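Demethyldecarbamoylnovobiocin O-methyltransferase (Streptomyces caeruleus, PDB 2WK1) catalyses the S-adenosyl-L-methionine-dependent methylation of the noviose 4-hydroxyl, the penultimate step in the biosynthesis of the gyrase-targeting antibiotic novobiocin. Local coordinates at residues Tyr51-His56 with Trp78-His83; Asp100-Asn105 with His131-Arg136. All blocks are in the same frame, centred on the assembly; numbering follows the deposited sequence.

Contact 1. Residues Tyr51-His56 with Trp78-His83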
loop_
_atom_site.group_PDB
_atom_site.type_symbol
_atom_site.label_atom_id
_atom_site.label_comp_id
_atom_site.label_asym_id
_atom_site.label_seq_id
_atom_site.Cartn_x
_atom_site.Cartn_y
_atom_site.Cartn_z
ATOM N N TYR A 51 1.345 -2.740 6.235
ATOM C CA TYR A 51 2.672 -2.488 6.779
ATOM C C TYR A 51 2.684 -2.320 8.291
ATOM O O TYR A 51 3.667 -1.858 8.854
ATOM C CB TYR A 51 3.378 -1.316 6.057
ATOM C CG TYR A 51 2.708 0.051 6.094
ATOM C CD1 TYR A 51 1.718 0.393 5.185
ATOM C CD2 TYR A 51 3.097 1.002 7.024
ATOM C CE1 TYR A 51 1.125 1.640 5.212
ATOM C CE2 TYR A 51 2.516 2.256 7.054
ATOM C CZ TYR A 51 1.529 2.571 6.160
ATOM O OH TYR A 51 0.998 3.841 6.219
ATOM N N GLU A 52 1.579 -2.701 8.947
ATOM C CA GLU A 52 1.483 -2.742 10.407
ATOM C C GLU A 52 1.832 -1.402 11.026
ATOM O O GLU A 52 2.599 -1.309 11.988
ATOM C CB GLU A 52 2.357 -3.871 10.975
ATOM C CG GLU A 52 1.989 -5.209 10.386
ATOM C CD GLU A 52 2.852 -6.354 10.830
ATOM O OE1 GLU A 52 3.517 -6.273 11.879
ATOM O OE2 GLU A 52 2.825 -7.358 10.131
ATOM N N ASP A 53 1.255 -0.336 10.481
ATOM C CA ASP A 53 1.556 0.989 10.982
ATOM C C ASP A 53 1.100 1.128 12.435
ATOM O O ASP A 53 -0.079 0.907 12.741
ATOM C CB ASP A 53 0.850 2.045 10.118
ATOM C CG ASP A 53 1.337 3.456 10.395
ATOM O OD1 ASP A 53 2.572 3.653 10.531
ATOM O OD2 ASP A 53 0.496 4.372 10.512
ATOM N N PRO A 54 2.020 1.492 13.342
ATOM C CA PRO A 54 1.605 1.642 14.730
ATOM C C PRO A 54 0.702 2.834 14.966
ATOM O O PRO A 54 0.601 3.720 14.115
ATOM C CB PRO A 54 2.933 1.830 15.473
ATOM C CG PRO A 54 3.853 2.307 14.488
ATOM C CD PRO A 54 3.448 1.795 13.151
ATOM N N ALA A 55 0.066 2.861 16.133
ATOM C CA ALA A 55 -0.681 4.036 16.560
ATOM C C ALA A 55 0.255 5.239 16.802
ATOM O O ALA A 55 1.443 5.089 17.167
ATOM C CB ALA A 55 -1.514 3.733 17.807
ATOM N N HIS A 56 -0.282 6.436 16.584
ATOM C CA HIS A 56 0.424 7.710 16.719
ATOM C C HIS A 56 0.960 7.840 18.148
ATOM O O HIS A 56 0.290 7.420 19.100
ATOM C CB HIS A 56 -0.583 8.852 16.442
ATOM C CG HIS A 56 0.035 10.143 16.017
ATOM N ND1 HIS A 56 0.760 10.953 16.872
ATOM C CD2 HIS A 56 -0.005 10.789 14.829
ATOM C CE1 HIS A 56 1.163 12.026 16.215
ATOM N NE2 HIS A 56 0.709 11.951 14.973
ATOM N N TRP A 78 -5.514 6.277 16.117
ATOM C CA TRP A 78 -4.972 7.200 15.127
ATOM C C TRP A 78 -3.672 6.611 14.598
ATOM O O TRP A 78 -2.710 6.529 15.341
ATOM C CB TRP A 78 -4.634 8.575 15.730
ATOM C CG TRP A 78 -5.785 9.406 16.199
ATOM C CD1 TRP A 78 -7.075 9.368 15.753
ATOM C CD2 TRP A 78 -5.726 10.451 17.185
ATOM N NE1 TRP A 78 -7.837 10.303 16.430
ATOM C CE2 TRP A 78 -7.028 10.983 17.304
ATOM C CE3 TRP A 78 -4.699 10.982 17.977
ATOM C CZ2 TRP A 78 -7.334 12.029 18.183
ATOM C CZ3 TRP A 78 -5.009 12.017 18.858
ATOM C CH2 TRP A 78 -6.317 12.525 18.947
ATOM N N PRO A 79 -3.619 6.197 13.327
ATOM C CA PRO A 79 -2.342 5.679 12.813
ATOM C C PRO A 79 -1.226 6.734 12.837
ATOM O O PRO A 79 -1.455 7.906 12.553
ATOM C CB PRO A 79 -2.690 5.239 11.383
ATOM C CG PRO A 79 -4.167 4.980 11.456
ATOM C CD PRO A 79 -4.705 6.041 12.349
ATOM N N ALA A 80 -0.008 6.303 13.142
ATOM C CA ALA A 80 1.146 7.173 13.117
ATOM C C ALA A 80 1.422 7.806 11.767
ATOM O O ALA A 80 1.767 8.983 11.676
ATOM C CB ALA A 80 2.380 6.387 13.588
ATOM N N ASN A 81 1.230 7.025 10.707
ATOM C CA ASN A 81 1.571 7.466 9.359
ATOM C C ASN A 81 0.485 7.209 8.325
ATOM O O ASN A 81 0.483 7.853 7.284
ATOM C CB ASN A 81 2.860 6.789 8.892
ATOM C CG ASN A 81 3.988 7.024 9.835
ATOM O OD1 ASN A 81 4.550 8.111 9.863
ATOM N ND2 ASN A 81 4.309 6.022 10.636
ATOM N N ALA A 82 -0.415 6.253 8.564
ATOM C CA ALA A 82 -1.386 5.871 7.555
ATOM C C ALA A 82 -2.365 7.009 7.285
ATOM O O ALA A 82 -2.529 7.945 8.060
ATOM C CB ALA A 82 -2.115 4.603 7.966
ATOM N N HIS A 83 -3.055 6.892 6.163
ATOM C CA HIS A 83 -3.745 8.022 5.572
ATOM C C HIS A 83 -5.186 8.223 6.037
ATOM O O HIS A 83 -5.763 9.259 5.753
ATOM C CB HIS A 83 -3.692 7.931 4.042
ATOM C CG HIS A 83 -2.300 7.980 3.510
ATOM N ND1 HIS A 83 -1.727 6.965 2.765
ATOM C CD2 HIS A 83 -1.346 8.921 3.668
ATOM C CE1 HIS A 83 -0.479 7.298 2.483
ATOM N NE2 HIS A 83 -0.231 8.486 3.003
#
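D53 reaches across to N81 and A82, and its two oxygens take a side-chain amide and two consecutive backbone N-H groups. From CB, CG lies anti to the backbone N (chi1 -168°), carrying both oxygens across. D53 OD1 takes N81 ND2 on its syn lone pair at 2.9 Å, nearly straight and in the plane of the amide. D53 OD2 accepts twice: N81 N comes in on the syn lone pair at 2.8 Å, while A82 N approaches from above the carboxylate plane at 2.9 Å. P79 CB packs against the same oxygen. Three bonds grip the two oxygens and hold the group against rotation about CB-CG. The backbones form a single bridge pairing A55 with P79, made by A80 N to P54 O at 2.8 Å and H56 N to W78 O at 2.7 Å. Y51 OH rests against A82 CA, and its ring stacks on Y51 of the second subunit. The P79 side chain lies about 4 Å from that of W116, an S-adenosyl-L-methionine-binding residue, joining the dimer-facing loop to the cofactor site. The loops flank helix 69-73, whose R72 bonds D53 O; H56 and W78 lean on V169 of helix 167-170.

Contact 2. Residues Asp100-Asn105 with His131-Arg136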
loop_
_atom_site.group_PDB
_atom_site.type_symbol
_atom_site.label_atom_id
_atom_site.label_comp_id
_atom_site.label_asym_id
_atom_site.label_seq_id
_atom_site.Cartn_x
_atom_site.Cartn_y
_atom_site.Cartn_z
ATOM N N ASP A 100 -22.265 0.637 -4.936
ATOM C CA ASP A 100 -23.719 0.496 -5.128
ATOM C C ASP A 100 -24.278 1.671 -5.932
ATOM O O ASP A 100 -25.108 1.487 -6.833
ATOM C CB ASP A 100 -24.458 0.379 -3.789
ATOM C CG ASP A 100 -25.912 -0.001 -3.975
ATOM O OD1 ASP A 100 -26.156 -1.111 -4.503
ATOM O OD2 ASP A 100 -26.789 0.791 -3.597
ATOM N N VAL A 101 -23.825 2.898 -5.652
ATOM C CA VAL A 101 -24.309 4.049 -6.425
ATOM C C VAL A 101 -23.846 3.974 -7.883
ATOM O O VAL A 101 -24.590 4.347 -8.804
ATOM C CB VAL A 101 -24.028 5.438 -5.777
ATOM C CG1 VAL A 101 -24.645 5.526 -4.398
ATOM C CG2 VAL A 101 -22.587 5.810 -5.759
ATOM N N ILE A 102 -22.644 3.459 -8.106
ATOM C CA ILE A 102 -22.153 3.266 -9.475
ATOM C C ILE A 102 -22.981 2.182 -10.147
ATOM O O ILE A 102 -23.431 2.366 -11.268
ATOM C CB ILE A 102 -20.665 2.850 -9.515
ATOM C CG1 ILE A 102 -19.785 4.000 -9.018
ATOM C CG2 ILE A 102 -20.282 2.392 -10.955
ATOM C CD1 ILE A 102 -18.342 3.602 -8.725
ATOM N N GLY A 103 -23.176 1.048 -9.481
ATOM C CA GLY A 103 -23.902 -0.073 -10.098
ATOM C C GLY A 103 -25.365 0.205 -10.379
ATOM O O GLY A 103 -25.942 -0.368 -11.308
ATOM N N ASN A 104 -25.968 1.075 -9.579
ATOM C CA ASN A 104 -27.365 1.465 -9.752
ATOM C C ASN A 104 -27.538 2.804 -10.465
ATOM O O ASN A 104 -28.649 3.308 -10.587
ATOM C CB ASN A 104 -28.067 1.479 -8.406
ATOM C CG ASN A 104 -28.376 0.094 -7.901
ATOM O OD1 ASN A 104 -29.171 -0.639 -8.518
ATOM N ND2 ASN A 104 -27.812 -0.270 -6.769
ATOM N N ASN A 105 -26.445 3.382 -10.927
ATOM C CA ASN A 105 -26.463 4.651 -11.628
ATOM C C ASN A 105 -27.228 5.737 -10.881
ATOM O O ASN A 105 -27.960 6.531 -11.454
ATOM C CB ASN A 105 -27.020 4.438 -13.034
ATOM C CG ASN A 105 -26.133 3.543 -13.852
ATOM O OD1 ASN A 105 -24.964 3.864 -14.077
ATOM N ND2 ASN A 105 -26.651 2.397 -14.244
ATOM N N HIS A 131 -13.365 1.658 -11.643
ATOM C CA HIS A 131 -14.529 1.401 -12.476
ATOM C C HIS A 131 -14.575 2.283 -13.710
ATOM O O HIS A 131 -15.593 2.321 -14.395
ATOM C CB HIS A 131 -15.792 1.540 -11.624
ATOM C CG HIS A 131 -15.918 0.472 -10.586
ATOM N ND1 HIS A 131 -16.421 -0.786 -10.870
ATOM C CD2 HIS A 131 -15.620 0.472 -9.272
ATOM C CE1 HIS A 131 -16.407 -1.514 -9.765
ATOM N NE2 HIS A 131 -15.913 -0.778 -8.780
ATOM N N ASP A 132 -13.480 2.986 -13.973
ATOM C CA ASP A 132 -13.358 3.926 -15.095
ATOM C C ASP A 132 -14.519 4.906 -15.190
ATOM O O ASP A 132 -15.059 5.188 -16.279
ATOM C CB ASP A 132 -13.153 3.202 -16.430
ATOM C CG ASP A 132 -12.616 4.130 -17.514
ATOM O OD1 ASP A 132 -11.952 5.155 -17.205
ATOM O OD2 ASP A 132 -12.881 3.837 -18.697
ATOM N N VAL A 133 -14.875 5.476 -14.036
ATOM C CA VAL A 133 -15.917 6.471 -13.971
ATOM C C VAL A 133 -15.286 7.853 -14.128
ATOM O O VAL A 133 -14.466 8.260 -13.307
ATOM C CB VAL A 133 -16.686 6.393 -12.642
ATOM C CG1 VAL A 133 -17.660 7.590 -12.522
ATOM C CG2 VAL A 133 -17.393 5.077 -12.511
ATOM N N ARG A 134 -15.683 8.572 -15.166
ATOM C CA ARG A 134 -15.039 9.826 -15.545
ATOM C C ARG A 134 -15.942 11.032 -15.303
ATOM O O ARG A 134 -15.507 12.146 -15.509
ATOM C CB ARG A 134 -14.564 9.775 -17.016
ATOM C CG ARG A 134 -13.461 8.733 -17.242
ATOM C CD ARG A 134 -13.056 8.633 -18.717
ATOM N NE ARG A 134 -12.350 7.384 -19.004
ATOM C CZ ARG A 134 -11.947 6.996 -20.218
ATOM N NH1 ARG A 134 -12.167 7.764 -21.285
ATOM N NH2 ARG A 134 -11.316 5.830 -20.370
ATOM N N ASP A 135 -17.182 10.815 -14.876
ATOM C CA ASP A 135 -18.197 11.877 -14.792
ATOM C C ASP A 135 -18.701 12.148 -13.370
ATOM O O ASP A 135 -19.782 12.690 -13.182
ATOM C CB ASP A 135 -19.384 11.583 -15.718
ATOM C CG ASP A 135 -20.175 10.360 -15.316
ATOM O OD1 ASP A 135 -19.726 9.557 -14.472
ATOM O OD2 ASP A 135 -21.277 10.160 -15.909
ATOM N N ARG A 136 -17.911 11.757 -12.381
ATOM C CA ARG A 136 -18.166 12.110 -10.978
ATOM C C ARG A 136 -16.907 12.711 -10.374
ATOM O O ARG A 136 -15.797 12.330 -10.732
ATOM C CB ARG A 136 -18.606 10.904 -10.151
ATOM C CG ARG A 136 -19.846 10.218 -10.667
ATOM C CD ARG A 136 -20.108 8.991 -9.876
ATOM N NE ARG A 136 -21.157 8.139 -10.384
ATOM C CZ ARG A 136 -22.383 8.047 -9.895
ATOM N NH1 ARG A 136 -22.807 8.821 -8.908
ATOM N NH2 ARG A 136 -23.208 7.153 -10.425
HETATM O O HOH W 1 -22.868 4.983 -12.356
#
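I102 and V133 supply the apolar part of this contact, a small example of how a helix end is packed against the loop that leads into a strand. I102 points at the loop with CG1 anti to its carbonyl carbon (chi1 -67°), and the extended arm ends in CD1, which does the touching. This one methyl, I102 CD1, lies 4.2 Å from V133 CG2 and also meets CD2 of the H131 ring, approaching it obliquely. I127 of helix 119-130 packs on I102 as well, so the cluster continues into that helix. The imidazole is tied by its polar end to E99, one turn back from I102 on helix 87-103.

The polar interactions centre on R136. Its chain runs extended from CG to NE, bringing the guanidinium beside the last turn of helix 87-103. There R136 NH2 lies 3.5 Å from V101 O, while N105 CA sits at the guanidinium edge. Water 1 links the segments: it accepts from R136 NH2 at 2.9 Å, in the guanidinium plane, and donates to I102 O, also at 2.9 Å. NH1 bonds to the carbonyls of V106 and G108, and the positive charge so placed would probably be favourable beside the carbonyls at the helix C-terminus. The backbone oxygens of V133 and R136 both accept from the side-chain amide of Q190.

Both segments end a helix in a Schellman motif, with N105 and D132 at positive phi. These paired helix ends lie just before strands 109-113 and 138-142, an arrangement that belongs to the alternating helices and parallel strands of the Rossmann-like methyltransferase fold.

Taken together, the two contacts illustrate how the chemistry of a contact varies with its place in a fold. Contact 1 is partly buried and joins two irregular loops near the S-adenosyl-L-homocysteine pocket, where the side chains of W116 and M85 approach P79 and W78, and at the dimer interface; direct hydrogen bonds dominate. Contact 2 is a surface contact away from the annotated sites, untouched by the other subunit, and relies on thin apolar packing and a bridging water. The centres of contact 1 and contact 2 lie about 30 Å apart, and the two do not touch. Helix 87-103 connects them: 78-83 leads into its start, and 100-105 finishes it, so the contacts follow in series along the chain.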